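Local structure of kinesin-like protein (Caenorhabditis elegans, 5X3E) at residues A[146-160]-A[261-273]. The protein is a kinesin-6 motor, Zen4, whose P-loop NTPase-type motor domain probably couples ATP hydrolysis to force on microtubules. Residues are numbered along the deposited sequence; the frame is centred on the assembly and turned at random.
With SO4 (sulfate ion), chain F; SO4 (sulfate ion), chain I; SO4 (sulfate ion), chain R.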
loop_
_atom_site.group_PDB
_atom_site.type_symbol
_atom_site.label_atom_id
_atom_site.label_comp_id
_atom_site.label_asym_id
_atom_site.label_seq_id
_atom_site.Cartn_x
_atom_site.Cartn_y
_atom_site.Cartn_z
ATOM N N LEU A 146 3.262 -9.655 -3.185
ATOM C CA LEU A 146 4.009 -9.768 -4.435
ATOM C C LEU A 146 4.093 -11.215 -4.899
ATOM O O LEU A 146 3.939 -11.500 -6.094
ATOM C CB LEU A 146 5.413 -9.188 -4.272
ATOM C CG LEU A 146 5.546 -7.679 -4.082
ATOM C CD1 LEU A 146 6.971 -7.330 -3.646
ATOM C CD2 LEU A 146 5.156 -6.946 -5.369
ATOM N N ASP A 147 4.356 -12.140 -3.971
ATOM C CA ASP A 147 4.393 -13.561 -4.311
ATOM C C ASP A 147 3.078 -14.012 -4.930
ATOM O O ASP A 147 3.054 -14.585 -6.025
ATOM C CB ASP A 147 4.692 -14.391 -3.059
ATOM C CG ASP A 147 6.149 -14.347 -2.656
ATOM O OD1 ASP A 147 7.014 -14.199 -3.546
ATOM O OD2 ASP A 147 6.426 -14.472 -1.443
ATOM N N VAL A 148 1.969 -13.753 -4.238
ATOM C CA VAL A 148 0.674 -14.262 -4.670
ATOM C C VAL A 148 0.250 -13.632 -5.992
ATOM O O VAL A 148 -0.327 -14.309 -6.855
ATOM C CB VAL A 148 -0.364 -14.038 -3.559
ATOM C CG1 VAL A 148 -1.754 -14.324 -4.067
ATOM C CG2 VAL A 148 -0.035 -14.928 -2.371
ATOM N N ILE A 149 0.502 -12.328 -6.166
ATOM C CA ILE A 149 0.199 -11.674 -7.440
ATOM C C ILE A 149 0.899 -12.397 -8.583
ATOM O O ILE A 149 0.265 -12.820 -9.557
ATOM C CB ILE A 149 0.581 -10.180 -7.399
ATOM C CG1 ILE A 149 -0.417 -9.385 -6.555
ATOM C CG2 ILE A 149 0.652 -9.589 -8.810
ATOM C CD1 ILE A 149 0.075 -7.999 -6.203
ATOM N N PHE A 150 2.220 -12.559 -8.478
ATOM C CA PHE A 150 2.960 -13.205 -9.557
ATOM C C PHE A 150 2.585 -14.671 -9.708
ATOM O O PHE A 150 2.680 -15.218 -10.811
ATOM C CB PHE A 150 4.460 -13.053 -9.326
ATOM C CG PHE A 150 4.989 -11.717 -9.734
ATOM C CD1 PHE A 150 5.356 -11.481 -11.048
ATOM C CD2 PHE A 150 5.094 -10.689 -8.819
ATOM C CE1 PHE A 150 5.834 -10.251 -11.434
ATOM C CE2 PHE A 150 5.570 -9.453 -9.198
ATOM C CZ PHE A 150 5.943 -9.234 -10.509
ATOM N N ASN A 151 2.160 -15.323 -8.621
ATOM C CA ASN A 151 1.648 -16.685 -8.731
ATOM C C ASN A 151 0.321 -16.736 -9.478
ATOM O O ASN A 151 0.044 -17.712 -10.183
ATOM C CB ASN A 151 1.478 -17.305 -7.344
ATOM C CG ASN A 151 2.793 -17.483 -6.626
ATOM O OD1 ASN A 151 3.859 -17.438 -7.242
ATOM N ND2 ASN A 151 2.729 -17.693 -5.313
ATOM N N SER A 152 -0.508 -15.699 -9.345
ATOM C CA SER A 152 -1.895 -15.759 -9.783
ATOM C C SER A 152 -2.150 -15.164 -11.164
ATOM O O SER A 152 -3.215 -15.426 -11.737
ATOM C CB SER A 152 -2.792 -15.051 -8.766
ATOM O OG SER A 152 -2.617 -15.601 -7.476
ATOM N N ILE A 153 -1.221 -14.380 -11.722
ATOM C CA ILE A 153 -1.434 -13.795 -13.042
ATOM C C ILE A 153 -0.929 -14.762 -14.101
ATOM O O ILE A 153 -0.050 -15.594 -13.854
ATOM C CB ILE A 153 -0.754 -12.415 -13.183
ATOM C CG1 ILE A 153 0.767 -12.546 -13.127
ATOM C CG2 ILE A 153 -1.271 -11.441 -12.137
ATOM C CD1 ILE A 153 1.480 -11.217 -13.067
ATOM N N ASN A 154 -1.515 -14.665 -15.290
ATOM C CA ASN A 154 -1.068 -15.392 -16.466
ATOM C C ASN A 154 -0.792 -14.400 -17.585
ATOM O O ASN A 154 -1.093 -13.209 -17.476
ATOM C CB ASN A 154 -2.108 -16.427 -16.918
ATOM C CG ASN A 154 -2.524 -17.356 -15.799
ATOM O OD1 ASN A 154 -1.679 -17.917 -15.099
ATOM N ND2 ASN A 154 -3.832 -17.515 -15.614
ATOM N N ASN A 155 -0.195 -14.906 -18.663
ATOM C CA ASN A 155 0.094 -14.100 -19.850
ATOM C C ASN A 155 0.940 -12.881 -19.494
ATOM O O ASN A 155 0.754 -11.791 -20.040
ATOM C CB ASN A 155 -1.192 -13.671 -20.556
ATOM C CG ASN A 155 -2.015 -14.846 -21.040
ATOM O OD1 ASN A 155 -1.512 -15.962 -21.165
ATOM N ND2 ASN A 155 -3.287 -14.595 -21.334
ATOM N N ARG A 156 1.874 -13.062 -18.567
ATOM C CA ARG A 156 2.829 -12.007 -18.254
ATOM C C ARG A 156 3.826 -11.902 -19.403
ATOM O O ARG A 156 4.482 -12.887 -19.748
ATOM C CB ARG A 156 3.568 -12.323 -16.955
ATOM C CG ARG A 156 4.085 -11.105 -16.215
ATOM C CD ARG A 156 5.184 -11.478 -15.238
ATOM N NE ARG A 156 6.412 -11.754 -15.973
ATOM C CZ ARG A 156 6.951 -12.952 -16.151
ATOM N NH1 ARG A 156 6.386 -14.038 -15.635
ATOM N NH2 ARG A 156 8.070 -13.056 -16.853
ATOM N N VAL A 157 3.935 -10.728 -20.011
ATOM C CA VAL A 157 4.827 -10.594 -21.159
ATOM C C VAL A 157 6.232 -10.183 -20.753
ATOM O O VAL A 157 6.479 -9.789 -19.609
ATOM C CB VAL A 157 4.279 -9.600 -22.195
ATOM C CG1 VAL A 157 3.261 -10.268 -23.011
ATOM C CG2 VAL A 157 3.684 -8.375 -21.507
ATOM N N GLU A 158 7.154 -10.254 -21.706
ATOM C CA GLU A 158 8.500 -9.766 -21.488
ATOM C C GLU A 158 8.480 -8.252 -21.306
ATOM O O GLU A 158 7.482 -7.565 -21.583
ATOM C CB GLU A 158 9.396 -10.127 -22.668
ATOM C CG GLU A 158 9.441 -11.618 -22.976
ATOM C CD GLU A 158 10.044 -11.918 -24.338
ATOM O OE1 GLU A 158 9.866 -11.110 -25.281
ATOM O OE2 GLU A 158 10.712 -12.963 -24.453
ATOM N N LYS A 159 9.612 -7.734 -20.845
ATOM C CA LYS A 159 9.736 -6.321 -20.542
ATOM C C LYS A 159 9.766 -5.489 -21.819
ATOM O O LYS A 159 10.029 -5.987 -22.919
ATOM C CB LYS A 159 11.015 -6.068 -19.740
ATOM C CG LYS A 159 10.998 -6.644 -18.336
ATOM C CD LYS A 159 12.291 -6.285 -17.631
ATOM C CE LYS A 159 12.331 -6.781 -16.203
ATOM N NZ LYS A 159 13.611 -6.400 -15.545
ATOM N N CYS A 160 9.462 -4.202 -21.651
ATOM C CA CYS A 160 9.559 -3.172 -22.676
ATOM C C CYS A 160 8.541 -3.333 -23.795
ATOM O O CYS A 160 8.647 -2.647 -24.820
ATOM C CB CYS A 160 10.975 -3.093 -23.258
ATOM S SG CYS A 160 12.262 -3.062 -21.982
ATOM N N ASP A 261 7.826 4.545 -12.904
ATOM C CA ASP A 261 7.128 3.262 -12.942
ATOM C C ASP A 261 8.137 2.213 -13.393
ATOM O O ASP A 261 8.599 2.238 -14.541
ATOM C CB ASP A 261 5.930 3.309 -13.889
ATOM C CG ASP A 261 4.812 4.201 -13.388
ATOM O OD1 ASP A 261 4.848 5.420 -13.654
ATOM O OD2 ASP A 261 3.882 3.675 -12.747
ATOM N N VAL A 262 8.485 1.298 -12.491
ATOM C CA VAL A 262 9.556 0.332 -12.716
ATOM C C VAL A 262 8.939 -1.021 -13.043
ATOM O O VAL A 262 8.181 -1.579 -12.238
ATOM C CB VAL A 262 10.483 0.230 -11.493
ATOM C CG1 VAL A 262 11.547 -0.826 -11.729
ATOM C CG2 VAL A 262 11.120 1.587 -11.179
ATOM N N GLU A 263 9.269 -1.552 -14.216
ATOM C CA GLU A 263 8.741 -2.840 -14.636
ATOM C C GLU A 263 9.481 -3.964 -13.934
ATOM O O GLU A 263 10.714 -3.972 -13.881
ATOM C CB GLU A 263 8.842 -3.010 -16.148
ATOM C CG GLU A 263 8.102 -4.235 -16.654
ATOM C CD GLU A 263 7.995 -4.264 -18.159
ATOM O OE1 GLU A 263 7.067 -4.925 -18.669
ATOM O OE2 GLU A 263 8.828 -3.616 -18.831
ATOM N N VAL A 264 8.720 -4.900 -13.377
ATOM C CA VAL A 264 9.261 -6.033 -12.641
ATOM C C VAL A 264 8.644 -7.304 -13.208
ATOM O O VAL A 264 7.436 -7.350 -13.474
ATOM C CB VAL A 264 9.001 -5.905 -11.126
ATOM C CG1 VAL A 264 9.921 -4.852 -10.537
ATOM C CG2 VAL A 264 7.546 -5.538 -10.852
ATOM N N SER A 265 9.478 -8.320 -13.420
ATOM C CA SER A 265 9.045 -9.571 -14.018
ATOM C C SER A 265 8.778 -10.666 -12.996
ATOM O O SER A 265 8.234 -11.711 -13.365
ATOM C CB SER A 265 10.097 -10.066 -15.018
ATOM O OG SER A 265 10.153 -9.217 -16.148
ATOM N N SER A 266 9.141 -10.457 -11.735
ATOM C CA SER A 266 8.960 -11.494 -10.731
ATOM C C SER A 266 8.837 -10.865 -9.350
ATOM O O SER A 266 9.245 -9.722 -9.124
ATOM C CB SER A 266 10.114 -12.504 -10.765
ATOM O OG SER A 266 11.321 -11.924 -10.305
ATOM N N SER A 267 8.256 -11.642 -8.428
ATOM C CA SER A 267 8.197 -11.247 -7.024
ATOM C C SER A 267 9.587 -10.910 -6.516
ATOM O O SER A 267 9.780 -9.937 -5.775
ATOM C CB SER A 267 7.582 -12.374 -6.194
ATOM O OG SER A 267 7.316 -11.953 -4.872
ATOM N N GLU A 268 10.571 -11.708 -6.928
ATOM C CA GLU A 268 11.961 -11.461 -6.571
ATOM C C GLU A 268 12.451 -10.114 -7.083
ATOM O O GLU A 268 13.031 -9.327 -6.327
ATOM C CB GLU A 268 12.820 -12.592 -7.133
ATOM C CG GLU A 268 14.279 -12.446 -6.828
ATOM C CD GLU A 268 14.561 -12.408 -5.351
ATOM O OE1 GLU A 268 13.833 -13.054 -4.566
ATOM O OE2 GLU A 268 15.529 -11.719 -4.966
ATOM N N GLU A 269 12.213 -9.821 -8.362
ATOM C CA GLU A 269 12.668 -8.552 -8.920
ATOM C C GLU A 269 11.961 -7.375 -8.256
ATOM O O GLU A 269 12.576 -6.331 -8.009
ATOM C CB GLU A 269 12.462 -8.545 -10.436
ATOM C CG GLU A 269 12.946 -7.292 -11.130
ATOM C CD GLU A 269 13.108 -7.482 -12.625
ATOM O OE1 GLU A 269 14.175 -7.109 -13.160
ATOM O OE2 GLU A 269 12.173 -8.012 -13.262
ATOM N N ALA A 270 10.669 -7.532 -7.952
ATOM C CA ALA A 270 9.917 -6.463 -7.300
ATOM C C ALA A 270 10.482 -6.160 -5.922
ATOM O O ALA A 270 10.553 -4.996 -5.510
ATOM C CB ALA A 270 8.439 -6.845 -7.200
ATOM N N LEU A 271 10.880 -7.200 -5.191
ATOM C CA LEU A 271 11.482 -7.002 -3.880
ATOM C C LEU A 271 12.845 -6.337 -3.979
ATOM O O LEU A 271 13.222 -5.581 -3.078
ATOM C CB LEU A 271 11.597 -8.338 -3.154
ATOM C CG LEU A 271 10.303 -8.809 -2.498
ATOM C CD1 LEU A 271 10.426 -10.255 -2.043
ATOM C CD2 LEU A 271 9.967 -7.902 -1.327
ATOM N N GLU A 272 13.614 -6.629 -5.036
ATOM C CA GLU A 272 14.878 -5.923 -5.240
ATOM C C GLU A 272 14.644 -4.433 -5.432
ATOM O O GLU A 272 15.405 -3.604 -4.922
ATOM C CB GLU A 272 15.631 -6.498 -6.440
ATOM C CG GLU A 272 16.206 -7.894 -6.228
ATOM C CD GLU A 272 16.970 -8.409 -7.442
ATOM O OE1 GLU A 272 17.126 -7.648 -8.422
ATOM O OE2 GLU A 272 17.415 -9.577 -7.413
ATOM N N VAL A 273 13.583 -4.078 -6.151
ATOM C CA VAL A 273 13.243 -2.673 -6.331
ATOM C C VAL A 273 12.788 -2.069 -5.010
ATOM O O VAL A 273 13.187 -0.952 -4.654
ATOM C CB VAL A 273 12.179 -2.525 -7.436
ATOM C CG1 VAL A 273 11.651 -1.108 -7.492
ATOM C CG2 VAL A 273 12.776 -2.898 -8.777
HETATM S S SO4 F . 12.168 -10.089 -19.495
HETATM O O1 SO4 F . 13.066 -10.881 -20.325
HETATM O O2 SO4 F . 11.235 -10.960 -18.790
HETATM O O3 SO4 F . 12.967 -9.333 -18.532
HETATM O O4 SO4 F . 11.416 -9.180 -20.353
HETATM S S SO4 I . 11.804 0.220 -16.288
HETATM O O1 SO4 I . 12.190 -0.363 -17.570
HETATM O O2 SO4 I . 11.686 -0.845 -15.299
HETATM O O3 SO4 I . 12.834 1.161 -15.858
HETATM O O4 SO4 I . 10.522 0.912 -16.432
HETATM S S SO4 R . 9.138 6.564 -16.060
HETATM O O1 SO4 R . 9.803 5.352 -16.536
HETATM O O2 SO4 R . 7.964 6.199 -15.270
HETATM O O3 SO4 R . 10.063 7.342 -15.239
HETATM O O4 SO4 R . 8.721 7.376 -17.203
HETATM O O HOH W 1 6.302 -5.315 -21.230
#
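The ring of Phe150 lies flat against the peptide that joins Ser266 to Ser267, with Ser266 C 3.4 Å above its centre and Ser267 N over the same face, offset toward the rim. At the ring's edge, in its plane, sit Leu146 O and Val264 O, and Phe150 CZ touches Val264 CG2 at 4.0 Å. The Arg156 guanidinium has Ser265 O over one face, 3.2 Å from Arg156 NE but at too poor an angle for a hydrogen bond; at its edge, near its plane, lies O2 of a sulfate, probably from the crystallisation liquor, that Ser265 OG also binds weakly. Were Phe150 cut back to an alanine, the Ser266-Ser267 peptide would probably lose its flat cover and a gap would open against it and Val264 CG2, just where Ser266 caps helix 267-281.

The methyls of Leu146 rest on Ala270 CB and Leu271 CG. Ser267 OG, held anti to its own nitrogen (chi1 -171°), donates to Asp147 OD1 at 2.6 Å, meeting the carboxylate from above its plane; Arg199 pairs with the same oxygen.

The extended Lys159 chain runs past Ser265 to put NZ 2.6 Å from Glu269 OE1, on the syn side but tilted out of the carboxylate plane, in a salt bridge. Glu269 OE2 takes Ser265 N on its anti side, and Arg189 also pairs with OE1. Cys160 N gives Glu263 OE2 a nearly straight bond of 2.9 Å (167°), while OE1 binds Ser216 and a water shared with Glu158 O.

The axes of 146-152 and 267-273, parts of helices 141-152 and 267-281, approach to 9.4 Å with 145° between their N-to-C directions, broadly antiparallel but well skewed. Behind them runs the central sheet of the motor domain: Leu146 packs on Ile301 of strand 296-307, and strand 262-264 pairs antiparallel with strand 213-225.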